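Long-range contacts in immunomodulatory active chitinase (Trichuris suis, PDB 6G9C), which probably hydrolyses and binds chitin as a glycoside hydrolase family 18 enzyme, and displays immunomodulatory properties in inflammatory lung disease: residues F39-Q44 with Q80-D85; E63-A68 with P101-L106. One frame throughout, in Å; residues are numbered along the deposited sequence.

Contact 1. Residues F39-Q44 with Q80-D85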
ATOM      1  N   PHE A  39      17.211   5.554  -1.186  1.00 25.35           N
ATOM      2  CA  PHE A  39      16.659   6.378  -2.254  1.00 26.89           C
ATOM      3  C   PHE A  39      16.931   7.843  -1.927  1.00 25.68           C
ATOM      4  O   PHE A  39      16.869   8.238  -0.756  1.00 27.69           O
ATOM      5  CB  PHE A  39      15.149   6.112  -2.355  1.00 25.97           C
ATOM      6  CG  PHE A  39      14.431   6.981  -3.352  1.00 32.71           C
ATOM      7  CD1 PHE A  39      13.940   8.228  -2.989  1.00 33.11           C
ATOM      8  CD2 PHE A  39      14.237   6.535  -4.651  1.00 28.59           C
ATOM      9  CE1 PHE A  39      13.279   9.021  -3.906  1.00 35.19           C
ATOM     10  CE2 PHE A  39      13.577   7.326  -5.577  1.00 28.70           C
ATOM     11  CZ  PHE A  39      13.104   8.562  -5.211  1.00 29.95           C
ATOM     12  N   THR A  40      17.229   8.658  -2.950  1.00 25.29           N
ATOM     13  CA  THR A  40      17.486  10.082  -2.739  1.00 27.94           C
ATOM     14  C   THR A  40      16.537  10.928  -3.582  1.00 29.77           C
ATOM     15  O   THR A  40      16.397  10.699  -4.791  1.00 29.63           O
ATOM     16  CB  THR A  40      18.948  10.478  -3.041  1.00 30.48           C
ATOM     17  OG1 THR A  40      19.216  10.349  -4.447  1.00 29.13           O
ATOM     18  CG2 THR A  40      19.930   9.612  -2.245  1.00 29.63           C
ATOM     19  N   ASN A  41      15.915  11.932  -2.952  1.00 27.74           N
ATOM     20  CA  ASN A  41      14.880  12.697  -3.643  1.00 31.15           C
ATOM     21  C   ASN A  41      15.442  13.837  -4.508  1.00 30.50           C
ATOM     22  O   ASN A  41      14.658  14.645  -5.032  1.00 34.85           O
ATOM     23  CB  ASN A  41      13.825  13.221  -2.636  1.00 30.63           C
ATOM     24  CG  ASN A  41      14.405  14.119  -1.562  1.00 30.83           C
ATOM     25  OD1 ASN A  41      15.583  14.453  -1.587  1.00 30.75           O
ATOM     26  ND2 ASN A  41      13.560  14.529  -0.602  1.00 33.92           N
ATOM     27  N   TRP A  42      16.764  13.904  -4.717  1.00 33.87           N
ATOM     28  CA  TRP A  42      17.326  14.814  -5.706  1.00 35.86           C
ATOM     29  C   TRP A  42      17.851  14.098  -6.952  1.00 37.08           C
ATOM     30  O   TRP A  42      18.256  14.770  -7.911  1.00 35.31           O
ATOM     31  CB  TRP A  42      18.447  15.667  -5.090  1.00 29.86           C
ATOM     32  CG  TRP A  42      19.607  14.880  -4.548  1.00 28.66           C
ATOM     33  CD1 TRP A  42      20.778  14.585  -5.201  1.00 34.17           C
ATOM     34  CD2 TRP A  42      19.731  14.322  -3.227  1.00 30.33           C
ATOM     35  NE1 TRP A  42      21.611  13.859  -4.369  1.00 32.59           N
ATOM     36  CE2 TRP A  42      20.987  13.677  -3.159  1.00 32.39           C
ATOM     37  CE3 TRP A  42      18.893  14.290  -2.103  1.00 33.70           C
ATOM     38  CZ2 TRP A  42      21.428  13.010  -2.002  1.00 28.72           C
ATOM     39  CZ3 TRP A  42      19.332  13.632  -0.952  1.00 31.13           C
ATOM     40  CH2 TRP A  42      20.585  13.005  -0.911  1.00 30.90           C
ATOM     41  N   ALA A  43      17.844  12.759  -6.974  1.00 34.35           N
ATOM     42  CA  ALA A  43      18.282  12.031  -8.168  1.00 31.54           C
ATOM     43  C   ALA A  43      17.331  12.226  -9.342  1.00 35.06           C
ATOM     44  O   ALA A  43      17.727  11.991 -10.498  1.00 34.24           O
ATOM     45  CB  ALA A  43      18.441  10.544  -7.840  1.00 26.53           C
ATOM     46  N   GLN A  44      16.102  12.680  -9.076  1.00 30.64           N
ATOM     47  CA  GLN A  44      15.156  13.038 -10.118  1.00 32.85           C
ATOM     48  C   GLN A  44      15.632  14.198 -10.967  1.00 41.22           C
ATOM     49  O   GLN A  44      15.032  14.459 -12.013  1.00 39.18           O
ATOM     50  CB  GLN A  44      13.806  13.426  -9.510  1.00 35.27           C
ATOM     51  CG  GLN A  44      13.932  14.577  -8.500  1.00 37.23           C
ATOM     52  CD  GLN A  44      12.602  15.177  -8.091  1.00 34.01           C
ATOM     53  OE1 GLN A  44      11.733  15.431  -8.926  1.00 36.58           O
ATOM     54  NE2 GLN A  44      12.447  15.438  -6.799  1.00 39.42           N
ATOM     55  N   GLN A  80       8.152  17.689   4.197  1.00 37.99           N
ATOM     56  CA  GLN A  80       8.816  17.236   2.984  1.00 38.98           C
ATOM     57  C   GLN A  80       9.908  18.221   2.592  1.00 39.90           C
ATOM     58  O   GLN A  80       9.834  19.421   2.880  1.00 40.34           O
ATOM     59  CB  GLN A  80       7.808  17.093   1.840  1.00 39.57           C
ATOM     60  CG  GLN A  80       7.171  18.408   1.437  1.00 40.29           C
ATOM     61  CD  GLN A  80       6.324  18.293   0.185  1.00 47.36           C
ATOM     62  OE1 GLN A  80       6.105  17.197  -0.333  1.00 42.17           O
ATOM     63  NE2 GLN A  80       5.852  19.426  -0.313  1.00 53.13           N
ATOM     64  N   PHE A  81      10.939  17.702   1.948  1.00 41.10           N
ATOM     65  CA  PHE A  81      12.019  18.561   1.492  1.00 40.07           C
ATOM     66  C   PHE A  81      11.803  19.009   0.054  1.00 41.42           C
ATOM     67  O   PHE A  81      11.924  20.200  -0.252  1.00 49.56           O
ATOM     68  CB  PHE A  81      13.359  17.836   1.634  1.00 42.52           C
ATOM     69  CG  PHE A  81      14.537  18.758   1.644  1.00 53.54           C
ATOM     70  CD1 PHE A  81      14.986  19.342   0.471  1.00 63.02           C
ATOM     71  CD2 PHE A  81      15.187  19.053   2.827  1.00 57.09           C
ATOM     72  CE1 PHE A  81      16.068  20.200   0.479  1.00 65.44           C
ATOM     73  CE2 PHE A  81      16.266  19.911   2.841  1.00 58.03           C
ATOM     74  CZ  PHE A  81      16.709  20.485   1.668  1.00 62.62           C
ATOM     75  N   GLU A  82      11.476  18.076  -0.833  1.00 39.25           N
ATOM     76  CA  GLU A  82      11.284  18.406  -2.236  1.00 43.41           C
ATOM     77  C   GLU A  82       9.811  18.664  -2.514  1.00 46.77           C
ATOM     78  O   GLU A  82       8.925  18.050  -1.910  1.00 44.94           O
ATOM     79  CB  GLU A  82      11.799  17.285  -3.146  1.00 43.80           C
ATOM     80  CG  GLU A  82      13.324  17.164  -3.201  1.00 40.05           C
ATOM     81  CD  GLU A  82      13.996  18.411  -3.764  1.00 41.94           C
ATOM     82  OE1 GLU A  82      13.352  19.157  -4.525  1.00 43.59           O
ATOM     83  OE2 GLU A  82      15.174  18.648  -3.444  1.00 46.35           O
ATOM     84  N   TRP A  83       9.566  19.580  -3.454  1.00 43.60           N
ATOM     85  CA  TRP A  83       8.224  20.050  -3.765  1.00 49.77           C
ATOM     86  C   TRP A  83       7.263  18.923  -4.118  1.00 51.91           C
ATOM     87  O   TRP A  83       6.046  19.110  -4.010  1.00 49.70           O
ATOM     88  CB  TRP A  83       8.293  21.037  -4.931  1.00 50.13           C
ATOM     89  CG  TRP A  83       8.641  20.364  -6.222  1.00 54.47           C
ATOM     90  CD1 TRP A  83       9.892  20.014  -6.659  1.00 48.21           C
ATOM     91  CD2 TRP A  83       7.727  19.938  -7.240  1.00 58.40           C
ATOM     92  NE1 TRP A  83       9.809  19.403  -7.889  1.00 55.83           N
ATOM     93  CE2 TRP A  83       8.492  19.347  -8.270  1.00 55.36           C
ATOM     94  CE3 TRP A  83       6.335  20.000  -7.383  1.00 60.44           C
ATOM     95  CZ2 TRP A  83       7.912  18.822  -9.424  1.00 55.47           C
ATOM     96  CZ3 TRP A  83       5.762  19.480  -8.530  1.00 62.79           C
ATOM     97  CH2 TRP A  83       6.548  18.900  -9.536  1.00 59.16           C
ATOM     98  N   ASN A  84       7.770  17.765  -4.553  1.00 45.45           N
ATOM     99  CA  ASN A  84       6.912  16.675  -5.004  1.00 41.50           C
ATOM    100  C   ASN A  84       7.099  15.405  -4.181  1.00 42.81           C
ATOM    101  O   ASN A  84       6.763  14.318  -4.658  1.00 44.21           O
ATOM    102  CB  ASN A  84       7.137  16.391  -6.496  1.00 39.56           C
ATOM    103  CG  ASN A  84       8.587  16.048  -6.829  1.00 42.31           C
ATOM    104  OD1 ASN A  84       9.496  16.300  -6.041  1.00 40.60           O
ATOM    105  ND2 ASN A  84       8.805  15.485  -8.016  1.00 40.53           N
ATOM    106  N   ASP A  85       7.629  15.512  -2.959  1.00 42.64           N
ATOM    107  CA  ASP A  85       7.787  14.331  -2.110  1.00 35.55           C
ATOM    108  C   ASP A  85       6.430  13.712  -1.783  1.00 44.81           C
ATOM    109  O   ASP A  85       6.143  12.566  -2.156  1.00 40.49           O
ATOM    110  CB  ASP A  85       8.521  14.696  -0.816  1.00 36.45           C
ATOM    111  CG  ASP A  85      10.033  14.782  -0.982  1.00 38.54           C
ATOM    112  OD1 ASP A  85      10.601  14.039  -1.810  1.00 40.84           O
ATOM    113  OD2 ASP A  85      10.653  15.600  -0.267  1.00 39.20           O
TER

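Contact 2. Residues E63-A68 with P101-L106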
ATOM      1  N   GLU A  63      15.450  -5.227   1.319  1.00 30.16           N
ATOM      2  CA  GLU A  63      14.282  -5.395   2.183  1.00 35.06           C
ATOM      3  C   GLU A  63      13.799  -4.068   2.742  1.00 33.78           C
ATOM      4  O   GLU A  63      12.600  -3.904   2.994  1.00 33.81           O
ATOM      5  CB  GLU A  63      14.558  -6.358   3.339  1.00 38.28           C
ATOM      6  CG  GLU A  63      13.263  -6.876   3.951  1.00 58.59           C
ATOM      7  CD  GLU A  63      13.471  -7.717   5.188  1.00 69.58           C
ATOM      8  OE1 GLU A  63      14.633  -8.052   5.506  1.00 75.57           O
ATOM      9  OE2 GLU A  63      12.459  -8.042   5.843  1.00 68.00           O
ATOM     10  N   TYR A  64      14.708  -3.117   2.912  1.00 26.80           N
ATOM     11  CA  TYR A  64      14.408  -1.814   3.470  1.00 25.45           C
ATOM     12  C   TYR A  64      14.878  -0.755   2.485  1.00 32.20           C
ATOM     13  O   TYR A  64      16.035  -0.777   2.051  1.00 28.49           O
ATOM     14  CB  TYR A  64      15.115  -1.613   4.816  1.00 26.44           C
ATOM     15  CG  TYR A  64      14.869  -2.705   5.835  1.00 34.93           C
ATOM     16  CD1 TYR A  64      15.661  -3.846   5.865  1.00 38.41           C
ATOM     17  CD2 TYR A  64      13.855  -2.582   6.779  1.00 32.11           C
ATOM     18  CE1 TYR A  64      15.439  -4.847   6.805  1.00 40.26           C
ATOM     19  CE2 TYR A  64      13.626  -3.577   7.729  1.00 35.04           C
ATOM     20  CZ  TYR A  64      14.423  -4.698   7.737  1.00 42.34           C
ATOM     21  OH  TYR A  64      14.201  -5.682   8.670  1.00 45.06           O
ATOM     22  N   ILE A  65      13.992   0.172   2.140  1.00 25.32           N
ATOM     23  CA  ILE A  65      14.379   1.379   1.419  1.00 25.39           C
ATOM     24  C   ILE A  65      14.362   2.529   2.412  1.00 28.36           C
ATOM     25  O   ILE A  65      13.377   2.708   3.138  1.00 29.81           O
ATOM     26  CB  ILE A  65      13.451   1.670   0.233  1.00 28.87           C
ATOM     27  CG1 ILE A  65      13.723   0.680  -0.918  1.00 27.75           C
ATOM     28  CG2 ILE A  65      13.645   3.115  -0.228  1.00 27.28           C
ATOM     29  CD1 ILE A  65      12.648   0.704  -1.959  1.00 31.45           C
ATOM     30  N   PHE A  66      15.441   3.309   2.438  1.00 25.69           N
ATOM     31  CA  PHE A  66      15.536   4.492   3.292  1.00 26.84           C
ATOM     32  C   PHE A  66      15.373   5.718   2.403  1.00 30.05           C
ATOM     33  O   PHE A  66      16.112   5.884   1.425  1.00 28.42           O
ATOM     34  CB  PHE A  66      16.869   4.534   4.042  1.00 22.36           C
ATOM     35  CG  PHE A  66      17.090   3.343   4.924  1.00 26.60           C
ATOM     36  CD1 PHE A  66      17.650   2.181   4.413  1.00 26.76           C
ATOM     37  CD2 PHE A  66      16.712   3.373   6.259  1.00 27.70           C
ATOM     38  CE1 PHE A  66      17.830   1.069   5.209  1.00 25.96           C
ATOM     39  CE2 PHE A  66      16.897   2.264   7.069  1.00 27.40           C
ATOM     40  CZ  PHE A  66      17.447   1.108   6.537  1.00 24.33           C
ATOM     41  N   TYR A  67      14.393   6.560   2.726  1.00 25.89           N
ATOM     42  CA  TYR A  67      14.063   7.712   1.891  1.00 28.37           C
ATOM     43  C   TYR A  67      14.825   8.939   2.391  1.00 26.36           C
ATOM     44  O   TYR A  67      14.488   9.501   3.442  1.00 24.85           O
ATOM     45  CB  TYR A  67      12.557   7.948   1.893  1.00 26.55           C
ATOM     46  CG  TYR A  67      12.107   8.895   0.813  1.00 29.53           C
ATOM     47  CD1 TYR A  67      12.339  10.265   0.923  1.00 29.24           C
ATOM     48  CD2 TYR A  67      11.472   8.425  -0.345  1.00 30.48           C
ATOM     49  CE1 TYR A  67      11.940  11.143  -0.062  1.00 30.58           C
ATOM     50  CE2 TYR A  67      11.069   9.305  -1.339  1.00 35.59           C
ATOM     51  CZ  TYR A  67      11.312  10.658  -1.192  1.00 33.25           C
ATOM     52  OH  TYR A  67      10.916  11.541  -2.165  1.00 36.79           O
ATOM     53  N   ALA A  68      15.842   9.362   1.634  1.00 24.54           N
ATOM     54  CA  ALA A  68      16.632  10.547   1.970  1.00 27.69           C
ATOM     55  C   ALA A  68      16.203  11.725   1.099  1.00 30.02           C
ATOM     56  O   ALA A  68      16.244  11.624  -0.133  1.00 32.49           O
ATOM     57  CB  ALA A  68      18.124  10.262   1.786  1.00 26.08           C
ATOM     58  N   PRO A 101       5.894  -7.526  -1.569  1.00 45.32           N
ATOM     59  CA  PRO A 101       5.031  -7.267  -0.403  1.00 47.83           C
ATOM     60  C   PRO A 101       5.783  -7.073   0.906  1.00 44.45           C
ATOM     61  O   PRO A 101       5.283  -6.358   1.781  1.00 43.87           O
ATOM     62  CB  PRO A 101       4.126  -8.511  -0.356  1.00 45.76           C
ATOM     63  CG  PRO A 101       4.192  -9.092  -1.734  1.00 48.46           C
ATOM     64  CD  PRO A 101       5.550  -8.783  -2.261  1.00 51.22           C
ATOM     65  N   ASP A 102       6.975  -7.656   1.066  1.00 43.76           N
ATOM     66  CA  ASP A 102       7.725  -7.520   2.313  1.00 49.63           C
ATOM     67  C   ASP A 102       8.539  -6.232   2.394  1.00 42.30           C
ATOM     68  O   ASP A 102       9.185  -5.998   3.417  1.00 38.72           O
ATOM     69  CB  ASP A 102       8.660  -8.722   2.505  1.00 59.65           C
ATOM     70  CG  ASP A 102       9.906  -8.653   1.620  1.00 69.44           C
ATOM     71  OD1 ASP A 102       9.819  -8.112   0.500  1.00 72.30           O
ATOM     72  OD2 ASP A 102      10.974  -9.147   2.041  1.00 72.63           O
ATOM     73  N   LEU A 103       8.543  -5.409   1.347  1.00 36.58           N
ATOM     74  CA  LEU A 103       9.325  -4.175   1.352  1.00 33.70           C
ATOM     75  C   LEU A 103       8.909  -3.263   2.502  1.00 32.91           C
ATOM     76  O   LEU A 103       7.721  -3.062   2.744  1.00 35.57           O
ATOM     77  CB  LEU A 103       9.139  -3.451   0.015  1.00 37.13           C
ATOM     78  CG  LEU A 103       9.900  -2.142  -0.192  1.00 38.44           C
ATOM     79  CD1 LEU A 103      11.395  -2.397  -0.110  1.00 34.73           C
ATOM     80  CD2 LEU A 103       9.523  -1.521  -1.541  1.00 37.04           C
ATOM     81  N   LYS A 104       9.893  -2.729   3.224  1.00 30.44           N
ATOM     82  CA  LYS A 104       9.672  -1.705   4.238  1.00 31.02           C
ATOM     83  C   LYS A 104      10.326  -0.408   3.778  1.00 32.98           C
ATOM     84  O   LYS A 104      11.454  -0.424   3.283  1.00 35.06           O
ATOM     85  CB  LYS A 104      10.256  -2.124   5.591  1.00 33.27           C
ATOM     86  CG  LYS A 104       9.778  -3.469   6.120  1.00 41.18           C
ATOM     87  CD  LYS A 104       8.281  -3.491   6.248  1.00 47.88           C
ATOM     88  CE  LYS A 104       7.800  -4.744   6.967  1.00 59.22           C
ATOM     89  NZ  LYS A 104       6.517  -5.240   6.389  1.00 69.09           N
ATOM     90  N   VAL A 105       9.637   0.715   3.962  1.00 27.70           N
ATOM     91  CA  VAL A 105      10.144   2.018   3.536  1.00 26.15           C
ATOM     92  C   VAL A 105      10.222   2.920   4.760  1.00 27.29           C
ATOM     93  O   VAL A 105       9.196   3.202   5.395  1.00 27.61           O
ATOM     94  CB  VAL A 105       9.256   2.653   2.454  1.00 31.02           C
ATOM     95  CG1 VAL A 105       9.862   3.967   1.975  1.00 30.45           C
ATOM     96  CG2 VAL A 105       9.060   1.696   1.281  1.00 30.01           C
ATOM     97  N   LEU A 106      11.428   3.396   5.069  1.00 24.60           N
ATOM     98  CA  LEU A 106      11.676   4.257   6.218  1.00 25.12           C
ATOM     99  C   LEU A 106      12.027   5.653   5.728  1.00 31.96           C
ATOM    100  O   LEU A 106      12.606   5.820   4.651  1.00 29.71           O
ATOM    101  CB  LEU A 106      12.820   3.716   7.089  1.00 25.87           C
ATOM    102  CG  LEU A 106      12.609   2.401   7.852  1.00 27.26           C
ATOM    103  CD1 LEU A 106      12.885   1.190   6.952  1.00 31.44           C
ATOM    104  CD2 LEU A 106      13.507   2.372   9.082  1.00 27.64           C
TER
HETATM  105  O   HOH W   1      10.240  -6.566   6.054  1.00 47.72           O

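Contact 1. Residues F39-Q44 with Q80-D85
The amides of Q44 and N84 come from opposite directions and pair through two reciprocal hydrogen bonds: N84 ND2 gives to Q44 OE1 over 3.1 Å, and Q44 NE2 gives to N84 OD1 over 3.2 Å. Their planes lie only 22° apart, and each acceptor sits close to the plane of the amide that donates to it; Q44 NE2 meets a lone pair of N84 OD1 in the carbonyl plane. The second hydrogen of Q44 NE2 goes back to the carbonyl of its own segment, N41 O, at 2.9 Å and almost straight (174°). Three bonds thus fix the flip and the rotation of the Q44 amide. Its CG sits between the backbone N and the carbonyl carbon (chi1 57°), from where the extended chain reaches across to N84. Beside this pair the N41 amide lies nearly parallel to the D85 carboxylate plane, and ND2 makes weak hydrogen bonds to both oxygens, 3.1 Å to D85 OD2 and 3.2 Å to D85 OD1. E82 fills the ground between the two polar pairs: its CG packs 3.4 Å from N41 O and also against N41 CG, while its bent chain carries OE1 to the hydroxyl of Y45. In the second shell, E82 N bonds D85 OD2 at 2.7 Å from above the carboxylate plane, across the type I turn E82-D85, and D85 OD1 is hydrogen-bonded to Y67 OH. The opposing loop turns back in its own type I turn, T40-A43. The contact therefore joins the loop following strand 34-40 to the one between strand 78-79 and helix 85-94. N84 occupies the N-cap position of that helix; L89, within it, packs against N41, Q44 and N84, while on strand 64-72 Y67 touches N41 and F69 touches W42.

Contact 2. Residues E63-A68 with P101-L106
The ring of Y64 receives L106 CD1 at its edge, near the ring plane, 3.9 Å from CD2, while K104 CB approaches the same CD2 obliquely. Beyond the two segments, F214 meets Y64 edge-to-face. On the same side of the strands the F66 ring runs alongside L106, pointing the same way, with CE2 3.9 Å from L106 CD2; Y38 stacks on this ring. L106 is thus wedged between two aromatics, one methyl turned to each: its CG stands anti to the carbonyl carbon (chi1 -67°), and the fork beyond it spreads toward Y64 and F66. Below these side chains, strands 64-68 and 104-106 run parallel, their axes 4.7 Å apart and inclined by 22°. They are neighbouring strands of the (beta/alpha)8 TIM barrel of family 18, and the face bearing Y64, F66 and L106 is the inward one, where L187, T189 and N216 of other barrel strands close around it. Four near-linear backbone bonds stitch the pair in parallel fashion: I65 N donates to K104 O at 2.8 Å and I65 O accepts from L106 N, flanked by K104 N to E63 O and by Y67 N to L106 O. On the outer face I65 CD1 nestles against both methyls of L103, 3.8 Å from CD1, and V105 continues this layer beneath V93 and M94 of helix 85-94. Where the strands begin, the E63 and D102 carboxylates lie in planes 12° apart, with E63 OE2 4.2 Å from D102 OD2, a proximity that would probably disfavour two full charges. A water donates to E63 OE2 at 2.7 Å and to the backbone oxygen D102 O, linking the side chain to the other segment, while D102 OD1 is held by Q100 NE2.

In the fold
Contacts 1 and 2 lie with centres about 16 Å apart and interlock in sequence, their segments alternating along the chain. Strands 34-40 and 64-72 are barrel neighbours, and F39 O takes a probable hydrogen bond from A68 N at 2.8 Å, tying 39-44 to 63-68 directly. Y67 belongs to contact 2 and reaches contact 1 at three points: its OH lies 2.5 Å from D85 OD1 and 3.4 Å from N41 CB, while its CE2 approaches F39 CE1 to 3.4 Å. Contact 2 joins two strands from their N-terminal ends; contact 1 gathers loops beyond the C-terminal end of strand 34-40, the end of the barrel that carries the active site in family 18 enzymes.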